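Membrane-anchored mycosin mycp1 (Mycobacterium thermoresistibile, PDB 4HVL) is a membrane-anchored subtilisin-type serine protease, a mycosin, that forms an essential component of the type VII (ESX-1) secretion system and probably cleaves peptide bonds there. Local coordinates at residues A[212-217]-A[310-315]; A[244-250]-A[272-276]; A[267-271]-A[282-286]; A[341-347]-A[358-362]. All coordinates share one frame; numbering follows the deposited sequence.

Following the chain, residues 212-217 end the strand 210-214 of the parallel sheet, and interaction 1 closes a long loop when they meet 310-315 at the start of helix 311-328. Interactions 2 and 3 both fall within that loop. They cross: 244-250 pairs with 272-276, while 267-271, just before it, pairs with 282-286. Interaction 1 touches both, with probable hydrogen bonds from Met272 N to Gly216 O and from Gly310 N to Ala283 O, so the two loops flanking strand 277-282 are tied to the Ser312 site. Interaction 4 follows in series, closing a short ten-residue loop between the end of helix 334-343 and the segment before helix 363-368, and touches none of the others.

Interaction 1. Residues A[212-217]-A[310-315]; sequences IAAAGN and GTSFAA. With ZN (zinc ion), chain G; ACT (acetate ion), chain M.
The carboxamide of Asn217 is met by Thr311 from two directions. Thr311 N comes to its edge, in the carbonyl plane and on a lone pair of Asn217 OD1 (2.9 Å), whereas Thr311 OG1 reaches the same Asn217 OD1 from above that plane, 44° out of it, at 2.8 Å. This is the Gly-Thr-Ser motif of subtilases, with Gly310 at the N-cap, Thr311 the first helical residue and Ser312, the predicted catalytic serine, in the first turn. With OD1 gripped twice, the amide rotation is set, and Asn217 ND2 donates to acetate OXT (2.9 Å), which also accepts from Ser312 N, a pair consistent with this family's oxyanion hole. The acetate, probably from the crystallisation liquor, chelates a zinc ion also held by Ser312 OG (2.2 Å), His101 and a water. Glycine suits position 310 because its backbone angles would jam a CB against the preceding carbonyl O. Thr311 suits its place because its hydroxyl, between backbone N and carbonyl carbon (Thr311 chi1 55°), can donate to Asn217 and accept a weak bond from Gly216 N. Small alanines let the strand and helix axes approach to 7.0 Å, with Ala315 CB 3.9 Å from Ala214 N.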
loop_
_atom_site.group_PDB
_atom_site.type_symbol
_atom_site.label_atom_id
_atom_site.label_comp_id
_atom_site.label_asym_id
_atom_site.label_seq_id
_atom_site.Cartn_x
_atom_site.Cartn_y
_atom_site.Cartn_z
ATOM N N ILE A 212 4.211 -5.355 -1.733
ATOM C CA ILE A 212 3.998 -4.081 -2.421
ATOM C C ILE A 212 3.803 -2.995 -1.353
ATOM O O ILE A 212 3.059 -3.194 -0.396
ATOM C CB ILE A 212 2.753 -4.124 -3.314
ATOM C CG1 ILE A 212 2.780 -5.304 -4.297
ATOM C CG2 ILE A 212 2.593 -2.820 -4.060
ATOM C CD1 ILE A 212 3.957 -5.369 -5.265
ATOM N N ALA A 213 4.477 -1.858 -1.511
ATOM C CA ALA A 213 4.358 -0.765 -0.549
ATOM C C ALA A 213 3.938 0.552 -1.211
ATOM O O ALA A 213 4.374 0.876 -2.319
ATOM C CB ALA A 213 5.674 -0.554 0.193
ATOM N N ALA A 214 3.122 1.321 -0.500
ATOM C CA ALA A 214 2.769 2.664 -0.909
ATOM C C ALA A 214 3.989 3.582 -0.845
ATOM O O ALA A 214 4.773 3.522 0.106
ATOM C CB ALA A 214 1.678 3.199 0.008
ATOM N N ALA A 215 4.146 4.446 -1.831
ATOM C CA ALA A 215 5.204 5.457 -1.762
ATOM C C ALA A 215 5.024 6.423 -0.589
ATOM O O ALA A 215 6.017 6.948 -0.090
ATOM C CB ALA A 215 5.297 6.239 -3.069
ATOM N N GLY A 216 3.781 6.618 -0.136
ATOM C CA GLY A 216 3.462 7.568 0.928
ATOM C C GLY A 216 2.982 8.892 0.341
ATOM O O GLY A 216 3.201 9.174 -0.837
ATOM N N ASN A 217 2.314 9.692 1.167
ATOM C CA ASN A 217 1.763 10.976 0.758
ATOM C C ASN A 217 2.414 12.066 1.594
ATOM O O ASN A 217 2.701 11.875 2.779
ATOM C CB ASN A 217 0.238 11.034 0.959
ATOM C CG ASN A 217 -0.479 9.821 0.385
ATOM O OD1 ASN A 217 -0.097 9.264 -0.639
ATOM N ND2 ASN A 217 -1.538 9.417 1.049
ATOM N N GLY A 310 -4.782 8.770 -2.864
ATOM C CA GLY A 310 -3.604 8.457 -2.076
ATOM C C GLY A 310 -2.756 7.373 -2.703
ATOM O O GLY A 310 -3.230 6.584 -3.528
ATOM N N THR A 311 -1.496 7.325 -2.304
ATOM C CA THR A 311 -0.609 6.272 -2.787
ATOM C C THR A 311 -0.992 4.860 -2.323
ATOM O O THR A 311 -0.591 3.891 -2.954
ATOM C CB THR A 311 0.868 6.549 -2.455
ATOM O OG1 THR A 311 1.023 6.761 -1.051
ATOM C CG2 THR A 311 1.334 7.792 -3.219
ATOM N N SER A 312 -1.780 4.733 -1.258
ATOM C CA SER A 312 -2.326 3.422 -0.874
ATOM C C SER A 312 -3.152 2.811 -2.031
ATOM O O SER A 312 -3.085 1.609 -2.262
ATOM C CB SER A 312 -3.142 3.487 0.435
ATOM O OG SER A 312 -4.090 4.552 0.459
ATOM N N PHE A 313 -3.882 3.644 -2.781
ATOM C CA PHE A 313 -4.650 3.160 -3.933
ATOM C C PHE A 313 -3.757 2.745 -5.100
ATOM O O PHE A 313 -4.016 1.726 -5.733
ATOM C CB PHE A 313 -5.744 4.162 -4.346
ATOM C CG PHE A 313 -6.820 4.302 -3.310
ATOM C CD1 PHE A 313 -7.798 3.315 -3.178
ATOM C CD2 PHE A 313 -6.829 5.376 -2.422
ATOM C CE1 PHE A 313 -8.770 3.397 -2.203
ATOM C CE2 PHE A 313 -7.804 5.460 -1.432
ATOM C CZ PHE A 313 -8.772 4.466 -1.320
ATOM N N ALA A 314 -2.707 3.512 -5.375
ATOM C CA ALA A 314 -1.692 3.101 -6.330
ATOM C C ALA A 314 -1.136 1.713 -5.976
ATOM O O ALA A 314 -1.066 0.805 -6.828
ATOM C CB ALA A 314 -0.572 4.122 -6.391
ATOM N N ALA A 315 -0.773 1.534 -4.710
ATOM C CA ALA A 315 -0.269 0.243 -4.258
ATOM C C ALA A 315 -1.297 -0.855 -4.425
ATOM O O ALA A 315 -0.940 -1.963 -4.794
ATOM C CB ALA A 315 0.214 0.311 -2.817
HETATM ZN ZN ZN G . -4.498 6.288 1.771
HETATM C C ACT M . -2.099 6.269 1.907
HETATM O O ACT M . -2.731 5.722 2.854
HETATM O OXT ACT M . -2.688 6.728 0.900
HETATM C CH3 ACT M . -0.589 6.314 2.043
HETATM O O HOH W 1 -4.564 8.091 2.924
#

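Interaction 2. Residues A[244-250]-A[272-276]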
loop_
_atom_site.group_PDB
_atom_site.type_symbol
_atom_site.label_atom_id
_atom_site.label_comp_id
_atom_site.label_asym_id
_atom_site.label_seq_id
_atom_site.Cartn_x
_atom_site.Cartn_y
_atom_site.Cartn_z
ATOM N N THR A 244 13.880 12.715 3.800
ATOM C CA THR A 244 12.809 11.979 4.454
ATOM C C THR A 244 12.849 10.493 4.065
ATOM O O THR A 244 12.719 10.145 2.900
ATOM C CB THR A 244 11.442 12.592 4.098
ATOM O OG1 THR A 244 11.425 13.961 4.494
ATOM C CG2 THR A 244 10.294 11.874 4.801
ATOM N N ILE A 245 13.086 9.635 5.050
ATOM C CA ILE A 245 12.965 8.198 4.881
ATOM C C ILE A 245 11.472 7.854 4.932
ATOM O O ILE A 245 10.752 8.354 5.808
ATOM C CB ILE A 245 13.715 7.443 6.007
ATOM C CG1 ILE A 245 15.215 7.784 5.983
ATOM C CG2 ILE A 245 13.475 5.933 5.942
ATOM C CD1 ILE A 245 15.877 7.560 4.634
ATOM N N VAL A 246 11.011 7.056 3.973
ATOM C CA VAL A 246 9.677 6.444 4.002
ATOM C C VAL A 246 9.858 4.932 4.139
ATOM O O VAL A 246 10.569 4.300 3.328
ATOM C CB VAL A 246 8.875 6.759 2.715
ATOM C CG1 VAL A 246 7.455 6.218 2.824
ATOM C CG2 VAL A 246 8.842 8.269 2.457
ATOM N N SER A 247 9.241 4.352 5.162
ATOM C CA SER A 247 9.383 2.912 5.437
ATOM C C SER A 247 8.010 2.242 5.469
ATOM O O SER A 247 7.083 2.785 6.047
ATOM C CB SER A 247 10.072 2.671 6.787
ATOM O OG SER A 247 10.339 1.286 7.007
ATOM N N PRO A 248 7.899 1.028 4.908
ATOM C CA PRO A 248 8.961 0.156 4.388
ATOM C C PRO A 248 9.299 0.422 2.909
ATOM O O PRO A 248 10.024 -0.357 2.284
ATOM C CB PRO A 248 8.356 -1.230 4.555
ATOM C CG PRO A 248 6.912 -0.990 4.271
ATOM C CD PRO A 248 6.597 0.341 4.903
ATOM N N ALA A 249 8.788 1.528 2.367
ATOM C CA ALA A 249 9.050 1.903 0.952
ATOM C C ALA A 249 10.520 1.776 0.547
ATOM O O ALA A 249 10.823 1.370 -0.592
ATOM C CB ALA A 249 8.573 3.333 0.692
ATOM N N TRP A 250 11.408 2.159 1.470
ATOM C CA TRP A 250 12.832 2.236 1.225
ATOM C C TRP A 250 13.572 0.927 1.195
ATOM O O TRP A 250 14.766 0.934 0.945
ATOM C CB TRP A 250 13.509 3.213 2.201
ATOM C CG TRP A 250 13.793 2.740 3.616
ATOM C CD1 TRP A 250 13.000 1.957 4.406
ATOM C CD2 TRP A 250 14.943 3.057 4.405
ATOM N NE1 TRP A 250 13.581 1.762 5.618
ATOM C CE2 TRP A 250 14.778 2.418 5.653
ATOM C CE3 TRP A 250 16.111 3.795 4.167
ATOM C CZ2 TRP A 250 15.731 2.499 6.677
ATOM C CZ3 TRP A 250 17.067 3.887 5.180
ATOM C CH2 TRP A 250 16.871 3.247 6.427
ATOM N N MET A 272 5.056 10.866 -2.469
ATOM C CA MET A 272 6.407 10.978 -1.913
ATOM C C MET A 272 7.436 10.345 -2.850
ATOM O O MET A 272 7.385 9.145 -3.138
ATOM C CB MET A 272 6.480 10.289 -0.536
ATOM C CG MET A 272 5.992 11.154 0.622
ATOM S SD MET A 272 7.053 12.586 0.990
ATOM C CE MET A 272 8.576 11.736 1.357
ATOM N N SER A 273 8.381 11.160 -3.311
ATOM C CA SER A 273 9.415 10.698 -4.215
ATOM C C SER A 273 10.581 10.157 -3.423
ATOM O O SER A 273 10.852 10.602 -2.292
ATOM C CB SER A 273 9.927 11.859 -5.106
ATOM O OG SER A 273 10.731 12.766 -4.357
ATOM N N GLY A 274 11.313 9.239 -4.043
ATOM C CA GLY A 274 12.604 8.843 -3.527
ATOM C C GLY A 274 13.357 7.853 -4.399
ATOM O O GLY A 274 12.799 7.328 -5.382
ATOM N N PRO A 275 14.611 7.550 -4.012
ATOM C CA PRO A 275 15.417 6.616 -4.793
ATOM C C PRO A 275 14.851 5.190 -4.861
ATOM O O PRO A 275 15.318 4.397 -5.673
ATOM C CB PRO A 275 16.783 6.639 -4.088
ATOM C CG PRO A 275 16.504 7.062 -2.694
ATOM C CD PRO A 275 15.277 7.953 -2.755
ATOM N N TRP A 276 13.824 4.906 -4.051
ATOM C CA TRP A 276 13.275 3.553 -3.871
ATOM C C TRP A 276 11.967 3.311 -4.626
ATOM O O TRP A 276 11.489 2.194 -4.683
ATOM C CB TRP A 276 13.052 3.280 -2.366
ATOM C CG TRP A 276 12.404 4.472 -1.687
ATOM C CD1 TRP A 276 11.125 4.906 -1.855
ATOM C CD2 TRP A 276 13.037 5.420 -0.816
ATOM N NE1 TRP A 276 10.906 6.031 -1.136
ATOM C CE2 TRP A 276 12.057 6.372 -0.469
ATOM C CE3 TRP A 276 14.312 5.526 -0.271
ATOM C CZ2 TRP A 276 12.310 7.438 0.389
ATOM C CZ3 TRP A 276 14.578 6.579 0.602
ATOM C CH2 TRP A 276 13.567 7.530 0.926
#
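Trp276, Met272 and Val246 supply most of the buried surface. The Trp276 indole is set between two layers: Trp250 CB lies over one face in a CH-pi contact, 3.9 Å from the centroid of the six-membered ring, while Gly274 CA and Pro275 CD occupy the opposite face. Glycine suits position 274, since a CB there would run into the indole. At the far edge, in the ring plane, Thr244 O comes within 3.4 Å of Trp276 CH2. Ala249 CB, small enough to pass close, packs against Trp276 CD1 (3.9 Å). The flexible thioether of Met272, folded at chi2 and chi3, turns its terminal methyl to the strand, where Met272 CE meets Val246 CG2 at 3.6 Å and Thr244 CG2 at 3.9 Å. With Val246 CG1 anti to the backbone N (chi1 -175°), CG2 is left beside that N, and it also touches Trp276 CZ2 (4.1 Å), the two side chains crossing at about a right angle. Burial has a cost: Val246 N is covered by the indole and has no polar partner. The whole is hydrophobic packing of the subtilisin fold, setting the connection between parallel strands 256-261 and 277-282 against strand 244-247, which itself pairs antiparallel with 183-186.

Interaction 3. Residues A[267-271]-A[282-286]. With ACT (acetate ion), chain L.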
loop_
_atom_site.group_PDB
_atom_site.type_symbol
_atom_site.label_atom_id
_atom_site.label_comp_id
_atom_site.label_asym_id
_atom_site.label_seq_id
_atom_site.Cartn_x
_atom_site.Cartn_y
_atom_site.Cartn_z
ATOM N N PRO A 267 2.457 12.591 -12.466
ATOM C CA PRO A 267 2.723 12.269 -11.084
ATOM C C PRO A 267 1.830 13.111 -10.172
ATOM O O PRO A 267 1.679 14.314 -10.398
ATOM C CB PRO A 267 4.191 12.661 -10.909
ATOM C CG PRO A 267 4.772 12.587 -12.277
ATOM C CD PRO A 267 3.678 12.990 -13.197
ATOM N N SER A 268 1.198 12.465 -9.205
ATOM C CA SER A 268 0.386 13.146 -8.206
ATOM C C SER A 268 1.287 14.025 -7.340
ATOM O O SER A 268 2.356 13.576 -6.891
ATOM C CB SER A 268 -0.303 12.111 -7.303
ATOM O OG SER A 268 -1.126 11.186 -8.021
ATOM N N ASN A 269 0.848 15.252 -7.051
ATOM C CA ASN A 269 1.683 16.183 -6.278
ATOM C C ASN A 269 1.851 15.861 -4.804
ATOM O O ASN A 269 2.718 16.412 -4.142
ATOM C CB ASN A 269 1.224 17.640 -6.447
ATOM C CG ASN A 269 -0.193 17.895 -5.954
ATOM O OD1 ASN A 269 -0.864 17.027 -5.391
ATOM N ND2 ASN A 269 -0.664 19.107 -6.190
ATOM N N PHE A 270 1.049 14.945 -4.289
ATOM C CA PHE A 270 1.231 14.480 -2.929
ATOM C C PHE A 270 2.105 13.215 -2.847
ATOM O O PHE A 270 2.405 12.741 -1.755
ATOM C CB PHE A 270 -0.131 14.215 -2.293
ATOM C CG PHE A 270 -0.996 13.299 -3.093
ATOM C CD1 PHE A 270 -0.782 11.921 -3.072
ATOM C CD2 PHE A 270 -2.028 13.810 -3.883
ATOM C CE1 PHE A 270 -1.593 11.069 -3.809
ATOM C CE2 PHE A 270 -2.829 12.963 -4.630
ATOM C CZ PHE A 270 -2.606 11.594 -4.598
ATOM N N SER A 271 2.510 12.657 -3.981
ATOM C CA SER A 271 3.206 11.363 -3.967
ATOM C C SER A 271 4.648 11.585 -3.506
ATOM O O SER A 271 5.357 12.409 -4.064
ATOM C CB SER A 271 3.174 10.718 -5.354
ATOM O OG SER A 271 3.525 9.348 -5.312
ATOM N N PRO A 282 -2.821 4.585 -10.644
ATOM C CA PRO A 282 -3.781 5.638 -10.334
ATOM C C PRO A 282 -3.962 5.842 -8.827
ATOM O O PRO A 282 -4.058 4.870 -8.072
ATOM C CB PRO A 282 -5.056 5.117 -10.959
ATOM C CG PRO A 282 -4.564 4.367 -12.150
ATOM C CD PRO A 282 -3.391 3.620 -11.587
ATOM N N ALA A 283 -4.000 7.103 -8.423
ATOM C CA ALA A 283 -4.024 7.482 -7.007
ATOM C C ALA A 283 -4.941 8.681 -6.705
ATOM O O ALA A 283 -4.977 9.142 -5.565
ATOM C CB ALA A 283 -2.600 7.798 -6.574
ATOM N N GLU A 284 -5.676 9.172 -7.706
ATOM C CA GLU A 284 -6.537 10.349 -7.559
ATOM C C GLU A 284 -7.931 10.049 -8.124
ATOM O O GLU A 284 -8.083 9.228 -9.033
ATOM C CB GLU A 284 -5.954 11.551 -8.325
ATOM C CG GLU A 284 -4.551 11.973 -7.933
ATOM C CD GLU A 284 -3.975 13.022 -8.882
ATOM O OE1 GLU A 284 -4.747 13.818 -9.476
ATOM O OE2 GLU A 284 -2.747 13.039 -9.060
ATOM N N ASN A 285 -8.946 10.723 -7.574
ATOM C CA ASN A 285 -10.317 10.655 -8.110
ATOM C C ASN A 285 -10.755 9.206 -8.263
ATOM O O ASN A 285 -11.278 8.778 -9.308
ATOM C CB ASN A 285 -10.408 11.438 -9.430
ATOM C CG ASN A 285 -10.116 12.922 -9.259
ATOM O OD1 ASN A 285 -9.119 13.438 -9.763
ATOM N ND2 ASN A 285 -10.994 13.620 -8.560
ATOM N N ILE A 286 -10.530 8.459 -7.183
ATOM C CA ILE A 286 -10.727 7.016 -7.152
ATOM C C ILE A 286 -12.202 6.671 -6.832
ATOM O O ILE A 286 -12.887 7.377 -6.072
ATOM C CB ILE A 286 -9.750 6.364 -6.135
ATOM C CG1 ILE A 286 -8.289 6.544 -6.570
ATOM C CG2 ILE A 286 -10.047 4.888 -5.900
ATOM C CD1 ILE A 286 -7.966 6.029 -7.954
HETATM C C ACT L . -14.566 11.797 -8.631
HETATM O O ACT L . -15.118 10.759 -9.109
HETATM O OXT ACT L . -13.652 11.765 -7.753
HETATM C CH3 ACT L . -15.031 13.126 -9.156
HETATM O O HOH W 2 -1.818 15.943 -8.335
#
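Ser268 OG donates to Glu284 OE2 at 2.7 Å, using the anti lone pair of the carboxylate, and this short bond is the polar centre of the contact. Beside it is the compact part. The Phe270 ring turns an edge to the other loop, with Phe270 CZ 3.5 Å from Ala283 O and Phe270 CE2 3.9 Å from Glu284 CG, both partners near the ring plane; an aromatic edge, slightly positive, suits a carbonyl oxygen. Over one face of the ring sits Ser268 CB of its own loop. The phenyl group is brought there by a chi1 of 54°, which places CG between the backbone N and the carbonyl carbon. Alanine at 283 keeps the approach close, its CB lying 4.3 Å from Phe270 CZ.

The other side is wetter. Water 2 accepts from Asn269 N (3.0 Å) and donates to Glu284 OE2 (3.1 Å), so this oxygen takes two hydrogen bonds, which would favour a charged carboxylate. Farther out, exposed Asn285 makes a weak hydrogen bond from ND2 to an acetate, probably from the crystallisation liquor. The type I beta turn Ser268-Ser271, closed by Ser271 N to Ser268 O, thus presents Phe270 to Asn217 and Gly310, beside the helix start that carries Ser312, the predicted catalytic serine of the subtilisin fold.

Interaction 4. Residues A[341-347]-A[358-362]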
loop_
_atom_site.group_PDB
_atom_site.type_symbol
_atom_site.label_atom_id
_atom_site.label_comp_id
_atom_site.label_asym_id
_atom_site.label_seq_id
_atom_site.Cartn_x
_atom_site.Cartn_y
_atom_site.Cartn_z
ATOM N N ILE A 341 6.347 -6.694 -13.622
ATOM C CA ILE A 341 5.544 -5.487 -13.470
ATOM C C ILE A 341 6.337 -4.264 -13.929
ATOM O O ILE A 341 5.814 -3.466 -14.717
ATOM C CB ILE A 341 5.024 -5.305 -12.039
ATOM C CG1 ILE A 341 4.010 -6.408 -11.705
ATOM C CG2 ILE A 341 4.399 -3.923 -11.852
ATOM C CD1 ILE A 341 3.704 -6.547 -10.230
ATOM N N THR A 342 7.592 -4.127 -13.474
ATOM C CA THR A 342 8.405 -2.945 -13.801
ATOM C C THR A 342 8.874 -2.931 -15.253
ATOM O O THR A 342 8.850 -1.886 -15.902
ATOM C CB THR A 342 9.618 -2.774 -12.868
ATOM O OG1 THR A 342 10.480 -3.916 -12.955
ATOM C CG2 THR A 342 9.151 -2.594 -11.426
ATOM N N ALA A 343 9.265 -4.090 -15.775
ATOM C CA ALA A 343 9.782 -4.183 -17.119
ATOM C C ALA A 343 8.725 -3.872 -18.178
ATOM O O ALA A 343 9.066 -3.473 -19.263
ATOM C CB ALA A 343 10.376 -5.567 -17.361
ATOM N N THR A 344 7.447 -4.051 -17.869
ATOM C CA THR A 344 6.385 -3.737 -18.827
ATOM C C THR A 344 5.653 -2.432 -18.532
ATOM O O THR A 344 4.623 -2.159 -19.146
ATOM C CB THR A 344 5.329 -4.853 -18.852
ATOM O OG1 THR A 344 4.794 -5.002 -17.536
ATOM C CG2 THR A 344 5.939 -6.171 -19.330
ATOM N N ALA A 345 6.141 -1.652 -17.575
ATOM C CA ALA A 345 5.485 -0.382 -17.251
ATOM C C ALA A 345 5.807 0.644 -18.323
ATOM O O ALA A 345 6.753 0.484 -19.086
ATOM C CB ALA A 345 5.919 0.132 -15.896
ATOM N N ARG A 346 4.981 1.677 -18.406
ATOM C CA ARG A 346 5.181 2.756 -19.370
ATOM C C ARG A 346 6.182 3.748 -18.766
ATOM O O ARG A 346 5.848 4.482 -17.853
ATOM C CB ARG A 346 3.847 3.430 -19.648
ATOM C CG ARG A 346 3.832 4.312 -20.884
ATOM C CD ARG A 346 3.202 3.583 -22.074
ATOM N NE ARG A 346 2.962 4.491 -23.196
ATOM C CZ ARG A 346 1.938 5.342 -23.278
ATOM N NH1 ARG A 346 1.035 5.417 -22.296
ATOM N NH2 ARG A 346 1.804 6.123 -24.355
ATOM N N HIS A 347 7.409 3.752 -19.278
ATOM C CA HIS A 347 8.522 4.510 -18.667
ATOM C C HIS A 347 8.415 6.026 -18.849
ATOM O O HIS A 347 8.018 6.503 -19.895
ATOM C CB HIS A 347 9.876 4.040 -19.224
ATOM C CG HIS A 347 10.014 2.547 -19.317
ATOM N ND1 HIS A 347 9.745 1.704 -18.258
ATOM C CD2 HIS A 347 10.378 1.749 -20.349
ATOM C CE1 HIS A 347 9.950 0.452 -18.632
ATOM N NE2 HIS A 347 10.330 0.452 -19.899
ATOM N N ALA A 358 9.998 3.063 -12.605
ATOM C CA ALA A 358 10.020 2.587 -13.993
ATOM C C ALA A 358 8.739 3.002 -14.748
ATOM O O ALA A 358 8.632 2.795 -15.963
ATOM C CB ALA A 358 10.191 1.075 -14.044
ATOM N N GLY A 359 7.767 3.572 -14.031
ATOM C CA GLY A 359 6.580 4.137 -14.676
ATOM C C GLY A 359 5.259 3.479 -14.332
ATOM O O GLY A 359 5.140 2.717 -13.346
ATOM N N VAL A 360 4.247 3.804 -15.137
ATOM C CA VAL A 360 2.875 3.432 -14.817
ATOM C C VAL A 360 2.661 1.990 -15.237
ATOM O O VAL A 360 2.982 1.635 -16.363
ATOM C CB VAL A 360 1.859 4.375 -15.501
ATOM C CG1 VAL A 360 0.438 4.021 -15.088
ATOM C CG2 VAL A 360 2.176 5.826 -15.138
ATOM N N ILE A 361 2.124 1.165 -14.335
ATOM C CA ILE A 361 1.900 -0.231 -14.660
ATOM C C ILE A 361 0.961 -0.406 -15.859
ATOM O O ILE A 361 0.092 0.455 -16.143
ATOM C CB ILE A 361 1.352 -1.065 -13.460
ATOM C CG1 ILE A 361 0.052 -0.469 -12.905
ATOM C CG2 ILE A 361 2.400 -1.163 -12.377
ATOM C CD1 ILE A 361 -0.807 -1.486 -12.161
ATOM N N ASP A 362 1.157 -1.527 -16.549
ATOM C CA ASP A 362 0.402 -1.865 -17.742
ATOM C C ASP A 362 -0.021 -3.334 -17.620
ATOM O O ASP A 362 0.694 -4.248 -18.028
ATOM C CB ASP A 362 1.268 -1.574 -18.973
ATOM C CG ASP A 362 0.551 -1.801 -20.267
ATOM O OD1 ASP A 362 -0.523 -2.456 -20.296
ATOM O OD2 ASP A 362 1.102 -1.334 -21.289
HETATM O O HOH W 3 3.366 -3.395 -15.863
HETATM O O HOH W 4 3.672 -0.842 -21.182
#
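Asp362 packs its CB against Thr344 O, 3.4 Å away, and from there the chain can be followed outward. With CG anti to the backbone N (chi1 -176°), the carboxylate is carried past Thr344: OD2 takes a hydrogen bond from water 4, which also donates to Thr344 O, while OD1 caps Ala365 N at the start of helix 363-368 and forms a salt bridge with Arg51. Aspartate suits an N-cap because its short side chain can reach forward to an amide of the first turn. A second water, 3, joins Asp362 N to Ile341 O and to Thr344 OG1, which is also bonded to Arg340 O.

Beyond this hydrated end the two segments form a single antiparallel bridge. Arg346 and Val360 make a hydrogen-bonded pair, Arg346 N to Val360 O at 2.9 Å and Val360 N to Arg346 O at 3.2 Å. Gly359 permits it, since a side chain there would collide with Arg346 O. Ala345 CB, suitably small, is 3.3 Å from Val360 O. On the apolar side Ile341 and Ile361 lie side by side, their CG2 atoms unusually close at 3.4 Å. Both pack on helix 311-328, and Gly359 and Ile361 bond to Ala280 of edge strand 277-282, joining helix 334-343 to the edge of the subtilisin-fold sheet.

At the outer end His347 ND1 donates to Ala358 O (2.8 Å), the oxygen 7° out of the ring plane and the N-H...O angle 165°. That bond requires a proton on ND1, so His347 is probably either the ND1-H tautomer or the cation, while Arg51 and the helix start would favour an ionised Asp362.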